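Local atomic coordinates of ribose-phosphate pyrophosphokinase (Thermus thermophilus, PDB entry 7PN0), a protein that catalyses transfer of a diphosphate group from ATP to ribose 5-phosphate, yielding the nucleotide precursor 5-phosphoribosyl 1-diphosphate (PRPP). Residues D142-E147 against E301-L306; A120-T125 against W295-G300; V149-F154 against R181-P186; A17-E20 against P25-K28. All blocks are in the same frame, centred on the assembly; numbering follows the deposited sequence.

Contact 1: residues D142-E147 against E301-L306; sequences DHLSAE and ESVSSL. With SO4 (sulfate ion), chain E; SO4 (sulfate ion), chain F.
With chi1 at 178°, V303 turns CG1 away from its own amide and over the strand, and L144, its CG beside the backbone N (chi1 -61°), brings CD2 to 3.9 Å from V303 CG1. The two side chains cross at about a right angle. V303 CG1 also lies 4.2 Å from CB of D142, two residues back along the strand, while the D142 carboxylate turns to R122 and to R48 of a second subunit. In fold terms, the loop that leaves helix 287-299 is laid on 141-144, the edge strand of the parallel N-terminal sheet. Two sulfate ions, probably from the crystallisation liquor, flank the contact. At one, S302 OG donates to O2 of the chain E sulfate at 2.7 Å and S304 N reaches O3 of that ion at 3.0 Å; S46 and R48 of the second subunit and R103 of a third also bond to it, so the ion sits between three subunits. S302 OG also accepts from S305 N at 3.1 Å, forming an ST motif, and from the S305 hydroxyl. Losing the S302 hydroxyl to an alanine is likely to leave both S305 donors without their acceptor and weaken the hold on this sulfate. At the other, the S145 hydroxyl donates to O1 of the chain F sulfate at 2.7 Å and accepts from E147 N at 3.0 Å, capping helix 147-157; A146 N, T127 and R175 also bond to that ion.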
# COMPACT_ATOMS: atom_id res chain seq x y z
N ASP A 142 19.20 -10.95 2.46
CA ASP A 142 20.30 -11.86 2.87
C ASP A 142 21.58 -11.03 2.82
O ASP A 142 21.95 -10.55 1.75
CB ASP A 142 20.33 -13.13 2.03
CG ASP A 142 19.15 -14.05 2.32
OD1 ASP A 142 18.88 -14.35 3.51
OD2 ASP A 142 18.44 -14.37 1.37
N HIS A 143 22.17 -10.84 3.98
CA HIS A 143 23.37 -9.98 4.17
C HIS A 143 24.58 -10.91 4.35
O HIS A 143 24.70 -11.45 5.44
CB HIS A 143 23.12 -9.06 5.37
CG HIS A 143 24.21 -8.10 5.67
ND1 HIS A 143 24.24 -7.41 6.85
CD2 HIS A 143 25.31 -7.73 4.97
CE1 HIS A 143 25.32 -6.66 6.89
NE2 HIS A 143 26.00 -6.84 5.75
N LEU A 144 25.42 -11.05 3.33
CA LEU A 144 26.62 -11.93 3.39
C LEU A 144 27.74 -11.19 4.12
O LEU A 144 27.89 -9.96 3.94
CB LEU A 144 27.04 -12.29 1.96
CG LEU A 144 26.03 -13.05 1.11
CD1 LEU A 144 26.61 -13.36 -0.26
CD2 LEU A 144 25.54 -14.31 1.78
N SER A 145 28.57 -11.93 4.85
CA SER A 145 29.79 -11.43 5.50
C SER A 145 31.03 -11.76 4.66
O SER A 145 31.10 -12.91 4.14
CB SER A 145 29.92 -12.04 6.85
OG SER A 145 31.14 -11.62 7.46
N ALA A 146 31.96 -10.82 4.56
CA ALA A 146 33.31 -11.00 3.97
C ALA A 146 34.30 -11.49 5.03
O ALA A 146 35.45 -11.76 4.65
CB ALA A 146 33.82 -9.74 3.35
N GLU A 147 33.88 -11.64 6.29
CA GLU A 147 34.81 -12.04 7.37
C GLU A 147 35.63 -13.27 6.97
O GLU A 147 36.84 -13.25 7.10
CB GLU A 147 34.06 -12.34 8.67
CG GLU A 147 33.73 -11.11 9.52
CD GLU A 147 33.13 -11.49 10.87
OE1 GLU A 147 33.41 -12.60 11.37
OE2 GLU A 147 32.40 -10.67 11.43
N GLU A 301 17.59 -23.51 1.02
CA GLU A 301 18.62 -24.05 1.93
C GLU A 301 19.18 -22.89 2.77
O GLU A 301 18.92 -21.70 2.46
CB GLU A 301 19.70 -24.76 1.12
CG GLU A 301 19.19 -26.01 0.40
CD GLU A 301 20.21 -26.60 -0.57
OE1 GLU A 301 21.25 -26.01 -0.75
OE2 GLU A 301 19.92 -27.63 -1.17
N SER A 302 19.99 -23.21 3.76
CA SER A 302 20.42 -22.22 4.78
C SER A 302 21.52 -21.30 4.22
O SER A 302 22.70 -21.76 4.05
CB SER A 302 20.87 -22.91 6.04
OG SER A 302 21.40 -21.95 6.93
N VAL A 303 21.20 -20.05 3.95
CA VAL A 303 22.21 -18.99 3.65
C VAL A 303 23.00 -18.70 4.93
O VAL A 303 24.24 -18.53 4.84
CB VAL A 303 21.55 -17.75 3.02
CG1 VAL A 303 22.55 -16.63 2.74
CG2 VAL A 303 20.82 -18.09 1.74
N SER A 304 22.38 -18.67 6.12
CA SER A 304 23.09 -18.37 7.40
C SER A 304 24.27 -19.32 7.63
O SER A 304 25.26 -18.89 8.20
CB SER A 304 22.17 -18.44 8.59
OG SER A 304 21.11 -17.55 8.36
N SER A 305 24.17 -20.57 7.17
CA SER A 305 25.24 -21.59 7.35
C SER A 305 26.52 -21.20 6.60
O SER A 305 27.59 -21.75 6.92
CB SER A 305 24.74 -22.92 6.94
OG SER A 305 23.75 -23.29 7.86
N LEU A 306 26.44 -20.28 5.64
CA LEU A 306 27.61 -19.83 4.84
C LEU A 306 28.52 -18.98 5.72
O LEU A 306 29.64 -18.69 5.33
CB LEU A 306 27.14 -19.06 3.60
CG LEU A 306 26.45 -19.90 2.54
CD1 LEU A 306 25.89 -19.00 1.44
CD2 LEU A 306 27.40 -20.95 1.95
S SO4 E . 18.50 -19.48 6.85
O1 SO4 E . 17.64 -20.17 5.99
O2 SO4 E . 19.28 -20.42 7.63
O3 SO4 E . 19.41 -18.67 6.10
O4 SO4 E . 17.73 -18.67 7.77
S SO4 F . 31.08 -7.97 7.41
O1 SO4 F . 30.47 -9.08 8.10
O2 SO4 F . 31.39 -8.41 6.06
O3 SO4 F . 32.33 -7.56 8.09
O4 SO4 F . 30.16 -6.89 7.34
O HOH W 1 30.17 -15.35 5.42

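Contact 2: residues A120-T125 against W295-G300; sequences ADRVLT and WRIHRG
The last helix of the chain, 287-299, packs by its last turn on strand 122-126 of the parallel sheet in the N-terminal, PRTase-like half, and I297 is the residue that makes the join. Its two branches divide the work. CG2 rests against the R122 side chain, 3.6 Å from R122 NE and 4.0 Å from R122 CD, the two side chains running antiparallel past one another. CD1 reaches both methyls of L124, 4.0 Å from L124 CD2 and 4.1 Å from L124 CD1. CG1 of I297 lies beside the backbone N (chi1 -69°), which spreads the two branches over two strand residues on the same side of the sheet. The R122 chain bends at chi3 (57°), so CD and the NE corner of the guanidinium lie against the isoleucine while NH1 turns to polar partners, among them S80 OG of a second subunit, to which it hydrogen-bonds. Were I297 cut back to an alanine, a gap would probably open between helix and strand and leave the aliphatic part of R122 freer to move. No hydrogen bond crosses the contact. The helix ends at R299, and G300, with positive phi (73°), leaves it. Earlier turns of the helix bring F290, A293 and I294 to L124, which also meets D142 and L144 of strand 141-144, while R122 touches R83 and T85 of strand 83-88.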
# COMPACT_ATOMS: atom_id res chain seq x y z
N ALA A 120 11.10 -5.41 -6.49
CA ALA A 120 12.06 -6.36 -5.88
C ALA A 120 11.34 -7.16 -4.80
O ALA A 120 10.69 -6.59 -3.95
CB ALA A 120 13.25 -5.64 -5.31
N ASP A 121 11.57 -8.46 -4.76
CA ASP A 121 10.96 -9.33 -3.73
C ASP A 121 11.96 -9.55 -2.60
O ASP A 121 11.54 -9.94 -1.51
CB ASP A 121 10.52 -10.64 -4.34
CG ASP A 121 9.44 -10.47 -5.38
OD1 ASP A 121 8.40 -9.80 -5.02
OD2 ASP A 121 9.55 -11.11 -6.46
N ARG A 122 13.24 -9.33 -2.86
CA ARG A 122 14.32 -9.74 -1.97
C ARG A 122 15.56 -8.98 -2.37
O ARG A 122 15.68 -8.54 -3.52
CB ARG A 122 14.77 -11.22 -2.06
CG ARG A 122 13.72 -12.29 -2.19
CD ARG A 122 14.39 -13.65 -2.30
NE ARG A 122 15.25 -13.89 -1.15
CZ ARG A 122 14.80 -14.17 0.08
NH1 ARG A 122 15.66 -14.34 1.05
NH2 ARG A 122 13.50 -14.35 0.33
N VAL A 123 16.52 -8.93 -1.46
CA VAL A 123 17.85 -8.33 -1.72
C VAL A 123 18.87 -9.35 -1.23
O VAL A 123 18.61 -10.00 -0.22
CB VAL A 123 18.06 -6.96 -1.04
CG1 VAL A 123 19.46 -6.46 -1.15
CG2 VAL A 123 17.13 -5.93 -1.61
N LEU A 124 19.97 -9.44 -1.94
CA LEU A 124 21.19 -10.20 -1.57
C LEU A 124 22.35 -9.22 -1.64
O LEU A 124 22.53 -8.65 -2.71
CB LEU A 124 21.41 -11.39 -2.53
CG LEU A 124 22.70 -12.18 -2.31
CD1 LEU A 124 22.76 -12.71 -0.89
CD2 LEU A 124 22.85 -13.28 -3.37
N THR A 125 23.07 -9.02 -0.53
CA THR A 125 24.11 -7.98 -0.48
C THR A 125 25.25 -8.47 0.40
O THR A 125 25.10 -9.49 1.05
CB THR A 125 23.52 -6.62 -0.08
OG1 THR A 125 24.49 -5.59 -0.22
CG2 THR A 125 22.98 -6.56 1.33
N TRP A 295 22.19 -20.07 -4.98
CA TRP A 295 21.77 -21.50 -5.06
C TRP A 295 20.85 -21.81 -3.87
O TRP A 295 19.76 -22.38 -4.05
CB TRP A 295 23.00 -22.42 -5.14
CG TRP A 295 22.60 -23.86 -5.24
CD1 TRP A 295 22.81 -24.85 -4.33
CD2 TRP A 295 21.88 -24.45 -6.34
NE1 TRP A 295 22.29 -26.03 -4.79
CE2 TRP A 295 21.67 -25.81 -5.99
CE3 TRP A 295 21.34 -23.97 -7.54
CZ2 TRP A 295 20.97 -26.68 -6.83
CZ3 TRP A 295 20.63 -24.82 -8.36
CH2 TRP A 295 20.46 -26.17 -8.01
N ARG A 296 21.24 -21.36 -2.68
CA ARG A 296 20.51 -21.70 -1.44
C ARG A 296 19.22 -20.89 -1.35
O ARG A 296 18.21 -21.46 -0.96
CB ARG A 296 21.42 -21.43 -0.26
CG ARG A 296 22.54 -22.45 -0.23
CD ARG A 296 23.31 -22.39 1.04
NE ARG A 296 24.46 -23.28 0.91
CZ ARG A 296 25.11 -23.78 1.93
NH1 ARG A 296 24.73 -23.49 3.15
NH2 ARG A 296 26.15 -24.57 1.73
N ILE A 297 19.22 -19.63 -1.78
CA ILE A 297 17.94 -18.85 -1.84
C ILE A 297 16.94 -19.58 -2.74
O ILE A 297 15.81 -19.73 -2.35
CB ILE A 297 18.22 -17.42 -2.34
CG1 ILE A 297 19.01 -16.61 -1.32
CG2 ILE A 297 16.93 -16.71 -2.68
CD1 ILE A 297 19.78 -15.43 -1.86
N HIS A 298 17.37 -19.94 -3.94
CA HIS A 298 16.60 -20.68 -4.98
C HIS A 298 16.05 -22.02 -4.44
O HIS A 298 14.89 -22.33 -4.73
CB HIS A 298 17.44 -20.95 -6.23
CG HIS A 298 16.65 -21.57 -7.33
ND1 HIS A 298 16.95 -22.86 -7.86
CD2 HIS A 298 15.52 -21.18 -7.92
CE1 HIS A 298 16.05 -23.15 -8.77
NE2 HIS A 298 15.17 -22.14 -8.84
N ARG A 299 16.85 -22.77 -3.69
CA ARG A 299 16.46 -24.14 -3.25
C ARG A 299 15.86 -24.12 -1.85
O ARG A 299 15.39 -25.17 -1.42
CB ARG A 299 17.68 -25.05 -3.30
CG ARG A 299 18.33 -25.17 -4.67
CD ARG A 299 17.54 -25.95 -5.70
NE ARG A 299 16.94 -27.17 -5.17
CZ ARG A 299 15.77 -27.68 -5.56
NH1 ARG A 299 15.04 -27.10 -6.50
NH2 ARG A 299 15.32 -28.78 -4.98
N GLY A 300 15.87 -22.97 -1.14
CA GLY A 300 15.36 -22.87 0.25
C GLY A 300 16.28 -23.53 1.27
O GLY A 300 15.77 -24.09 2.26

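Contact 3: residues V149-F154 against R181-P186; sequences VIANYF and RRLGLP
Helices 147-157 and 173-183 lie side by side against the mixed sheet of the C-terminal half, and A151 meets R182 and L183 where they come together. The second helix is the connection of a beta-alpha-beta crossover between the parallel neighbours 163-167 and 187-194. The small side chain of A151 allows close approach: its CA is 6.6 Å from the CA of R182, and its CB sits over the aliphatic part of that arginine, 4.0 Å from R182 CB and 3.9 Å from R182 CD. With its chain extended from CG to NE, R182 passes alongside the alanine before its guanidinium leaves for E147 and the carbonyl of T308. L183, the next residue, packs against both A151 and F154. Its CG stands beside the backbone N (chi1 -61°), and its two methyls part, CD2 going to A151 and CD1 to F154. The ring of F154 leads away toward L215, Y243 and A245 of the sheet, with Y153 CD2 over one face, so it is mainly the CB of F154 that the leucine meets. This inner side is buried, and its contacts are made by aliphatic carbons. The outer side is looser: N152 points away from the partner helix, R181 is exposed, and after G184, with its positive phi, the chain diverges to the exposed P186. At the tight end, L183 CD1 lies 3.7 Å from F154 CB, and L183 CD2 lies 3.5 Å from the carbonyl oxygen A151 O.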
# COMPACT_ATOMS: atom_id res chain seq x y z
N VAL A 149 36.43 -14.61 4.06
CA VAL A 149 37.29 -14.47 2.86
C VAL A 149 38.46 -13.55 3.23
O VAL A 149 39.62 -13.82 2.76
CB VAL A 149 36.51 -13.96 1.63
CG1 VAL A 149 37.44 -13.51 0.52
CG2 VAL A 149 35.57 -15.04 1.07
N ILE A 150 38.22 -12.52 4.04
CA ILE A 150 39.27 -11.52 4.43
C ILE A 150 40.26 -12.20 5.39
O ILE A 150 41.50 -12.00 5.22
CB ILE A 150 38.64 -10.26 5.03
CG1 ILE A 150 37.91 -9.46 3.95
CG2 ILE A 150 39.66 -9.40 5.79
CD1 ILE A 150 37.27 -8.19 4.43
N ALA A 151 39.77 -12.95 6.36
CA ALA A 151 40.63 -13.68 7.31
C ALA A 151 41.48 -14.73 6.54
O ALA A 151 42.70 -14.85 6.78
CB ALA A 151 39.78 -14.27 8.40
N ASN A 152 40.91 -15.44 5.58
CA ASN A 152 41.65 -16.42 4.73
C ASN A 152 42.81 -15.72 4.02
O ASN A 152 43.97 -16.25 4.01
CB ASN A 152 40.73 -17.13 3.74
CG ASN A 152 41.47 -18.21 2.96
OD1 ASN A 152 41.76 -19.26 3.51
ND2 ASN A 152 41.77 -17.95 1.69
N TYR A 153 42.53 -14.56 3.41
CA TYR A 153 43.54 -13.76 2.68
C TYR A 153 44.73 -13.54 3.62
O TYR A 153 45.88 -13.90 3.27
CB TYR A 153 42.99 -12.41 2.24
CG TYR A 153 44.07 -11.40 1.96
CD1 TYR A 153 44.90 -11.53 0.86
CD2 TYR A 153 44.29 -10.33 2.81
CE1 TYR A 153 45.89 -10.61 0.59
CE2 TYR A 153 45.31 -9.43 2.58
CZ TYR A 153 46.13 -9.57 1.47
OH TYR A 153 47.10 -8.62 1.23
N PHE A 154 44.48 -12.96 4.79
CA PHE A 154 45.59 -12.61 5.71
C PHE A 154 46.31 -13.91 6.13
O PHE A 154 47.55 -13.90 6.18
CB PHE A 154 45.09 -11.85 6.95
CG PHE A 154 44.77 -10.40 6.74
CD1 PHE A 154 45.75 -9.48 6.39
CD2 PHE A 154 43.47 -9.94 6.90
CE1 PHE A 154 45.44 -8.13 6.23
CE2 PHE A 154 43.16 -8.60 6.73
CZ PHE A 154 44.15 -7.70 6.41
N ARG A 181 39.97 -12.37 16.30
CA ARG A 181 39.55 -13.65 16.91
C ARG A 181 39.73 -14.77 15.88
O ARG A 181 40.17 -15.85 16.29
CB ARG A 181 38.13 -13.54 17.49
CG ARG A 181 38.04 -12.69 18.76
CD ARG A 181 36.68 -12.65 19.47
NE ARG A 181 35.57 -12.59 18.52
CZ ARG A 181 34.96 -11.48 18.08
NH1 ARG A 181 34.01 -11.59 17.17
NH2 ARG A 181 35.30 -10.27 18.51
N ARG A 182 39.43 -14.51 14.60
CA ARG A 182 39.53 -15.52 13.51
C ARG A 182 40.99 -15.93 13.27
O ARG A 182 41.21 -17.13 12.97
CB ARG A 182 38.92 -14.99 12.21
CG ARG A 182 37.41 -15.12 12.16
CD ARG A 182 36.86 -14.45 10.91
NE ARG A 182 35.42 -14.52 10.92
CZ ARG A 182 34.68 -15.58 10.61
NH1 ARG A 182 35.22 -16.74 10.24
NH2 ARG A 182 33.38 -15.49 10.72
N LEU A 183 41.93 -14.99 13.36
CA LEU A 183 43.38 -15.23 13.12
C LEU A 183 44.17 -15.52 14.41
O LEU A 183 45.38 -15.73 14.28
CB LEU A 183 43.97 -14.00 12.45
CG LEU A 183 43.36 -13.67 11.10
CD1 LEU A 183 44.13 -12.55 10.42
CD2 LEU A 183 43.34 -14.91 10.21
N GLY A 184 43.54 -15.46 15.59
CA GLY A 184 44.18 -15.72 16.89
C GLY A 184 45.23 -14.68 17.19
O GLY A 184 46.29 -15.03 17.66
N LEU A 185 44.93 -13.42 16.92
CA LEU A 185 45.88 -12.30 17.00
C LEU A 185 45.41 -11.36 18.10
O LEU A 185 44.21 -11.27 18.40
CB LEU A 185 45.89 -11.56 15.66
CG LEU A 185 46.99 -11.85 14.64
CD1 LEU A 185 47.66 -13.20 14.81
CD2 LEU A 185 46.47 -11.67 13.23
N PRO A 186 46.36 -10.61 18.68
CA PRO A 186 46.03 -9.52 19.58
C PRO A 186 45.36 -8.40 18.77
O PRO A 186 45.56 -8.33 17.57
CB PRO A 186 47.39 -9.05 20.14
CG PRO A 186 48.41 -9.49 19.10
CD PRO A 186 47.82 -10.74 18.47

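Contact 4: residues A17-E20 against P25-K28; sequences AIAE and PLGK
The flat group that matters here is the peptide between P25 and L26, and the CB methyl of A19 stands above one of its faces, but displaced. The methyl carbon is about 3.5 Å above the peptide plane, and the bond from A19 CA comes down on that plane steeply, some 29° from the perpendicular. Projected on the plane, the methyl falls beyond the line joining the two polar atoms of the amide, 3.9 Å from P25 O and 3.8 Å from L26 N, so the contact is van der Waals and no hydrogen bond crosses it. The opposite face of the peptide is turned away from residues 17-20. In the fold this is the first strand-and-helix unit of the N-terminal, PRTase-like domain: after helix 12-21 the chain turns back, and the loop leading to strand 29-33 runs past the side of the helix it has just left. Alanine at this place lets the loop come close, with the CA atoms of A19 and L26 only 5.5 Å apart. The P25 ring, whose CB points away from the helix, is exposed, whereas A19 is buried. Both A19 and L26 also rest on I5 of edge strand 3-7, and G27 shares a backbone hydrogen bond with I5, which ties the loop to that strand. I18, the preceding residue, packs instead on F290, A291 and I294 of helix 287-299. The leucine side chain continues toward S7, R12 and Q16, and its nearest carbon to the alanine is its first, L26 CB at 4.4 Å from A19 CB.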
# COMPACT_ATOMS: atom_id res chain seq x y z
N ALA A 17 30.78 -14.49 -13.47
CA ALA A 17 31.50 -15.48 -12.63
C ALA A 17 30.48 -16.20 -11.72
O ALA A 17 30.59 -17.41 -11.50
CB ALA A 17 32.61 -14.81 -11.87
N ILE A 18 29.51 -15.46 -11.19
CA ILE A 18 28.41 -16.05 -10.39
C ILE A 18 27.65 -17.08 -11.24
O ILE A 18 27.47 -18.21 -10.75
CB ILE A 18 27.49 -14.95 -9.85
CG1 ILE A 18 28.21 -14.07 -8.82
CG2 ILE A 18 26.25 -15.62 -9.28
CD1 ILE A 18 27.49 -12.79 -8.43
N ALA A 19 27.18 -16.72 -12.44
CA ALA A 19 26.44 -17.65 -13.33
C ALA A 19 27.28 -18.92 -13.59
O ALA A 19 26.75 -20.03 -13.50
CB ALA A 19 26.12 -17.00 -14.63
N GLU A 20 28.55 -18.72 -13.94
CA GLU A 20 29.48 -19.83 -14.28
C GLU A 20 29.62 -20.75 -13.06
O GLU A 20 29.48 -21.96 -13.27
CB GLU A 20 30.79 -19.24 -14.82
CG GLU A 20 30.64 -18.75 -16.26
CD GLU A 20 31.77 -17.91 -16.86
OE1 GLU A 20 31.62 -17.49 -18.04
OE2 GLU A 20 32.81 -17.67 -16.16
N PRO A 25 24.26 -20.13 -17.84
CA PRO A 25 24.70 -19.02 -18.66
C PRO A 25 24.24 -17.71 -17.99
O PRO A 25 23.32 -17.74 -17.19
CB PRO A 25 23.98 -19.34 -19.98
CG PRO A 25 22.68 -19.95 -19.53
CD PRO A 25 23.09 -20.83 -18.37
N LEU A 26 24.92 -16.61 -18.26
CA LEU A 26 24.41 -15.27 -17.89
C LEU A 26 23.26 -14.93 -18.83
O LEU A 26 23.44 -14.96 -20.09
CB LEU A 26 25.54 -14.25 -18.01
CG LEU A 26 25.54 -13.03 -17.08
CD1 LEU A 26 25.54 -11.75 -17.85
CD2 LEU A 26 24.51 -13.04 -15.98
N GLY A 27 22.07 -14.71 -18.28
CA GLY A 27 20.89 -14.35 -19.07
C GLY A 27 21.17 -13.18 -20.00
O GLY A 27 21.99 -12.33 -19.67
N LYS A 28 20.51 -13.14 -21.16
CA LYS A 28 20.73 -12.09 -22.18
C LYS A 28 19.79 -10.91 -21.89
O LYS A 28 18.54 -11.08 -21.93
CB LYS A 28 20.53 -12.65 -23.60
CG LYS A 28 21.65 -13.57 -24.06
CD LYS A 28 21.35 -14.33 -25.37
CE LYS A 28 21.11 -15.83 -25.20
NZ LYS A 28 19.73 -16.15 -24.73

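Contacts 1 and 2 hold the same elements: strands 122-126 and 141-144 are neighbours in the N-terminal sheet, and helix 287-299 with its following loop covers both. The salt bridge from D142 to R122 joins them directly, and both reach the second subunit. Contact 3 lies in the other half of the chain, linked to contact 1 by the E147-R182 salt bridge and nested within the loops that contacts 1 and 2 close. The touching residues of these three are buried. Contact 4 is local and partly exposed; it does not touch the others, though its helix packs on helix 287-299, which also serves contact 2. Apolar packing runs through all four; bound sulfates appear in contact 1 alone.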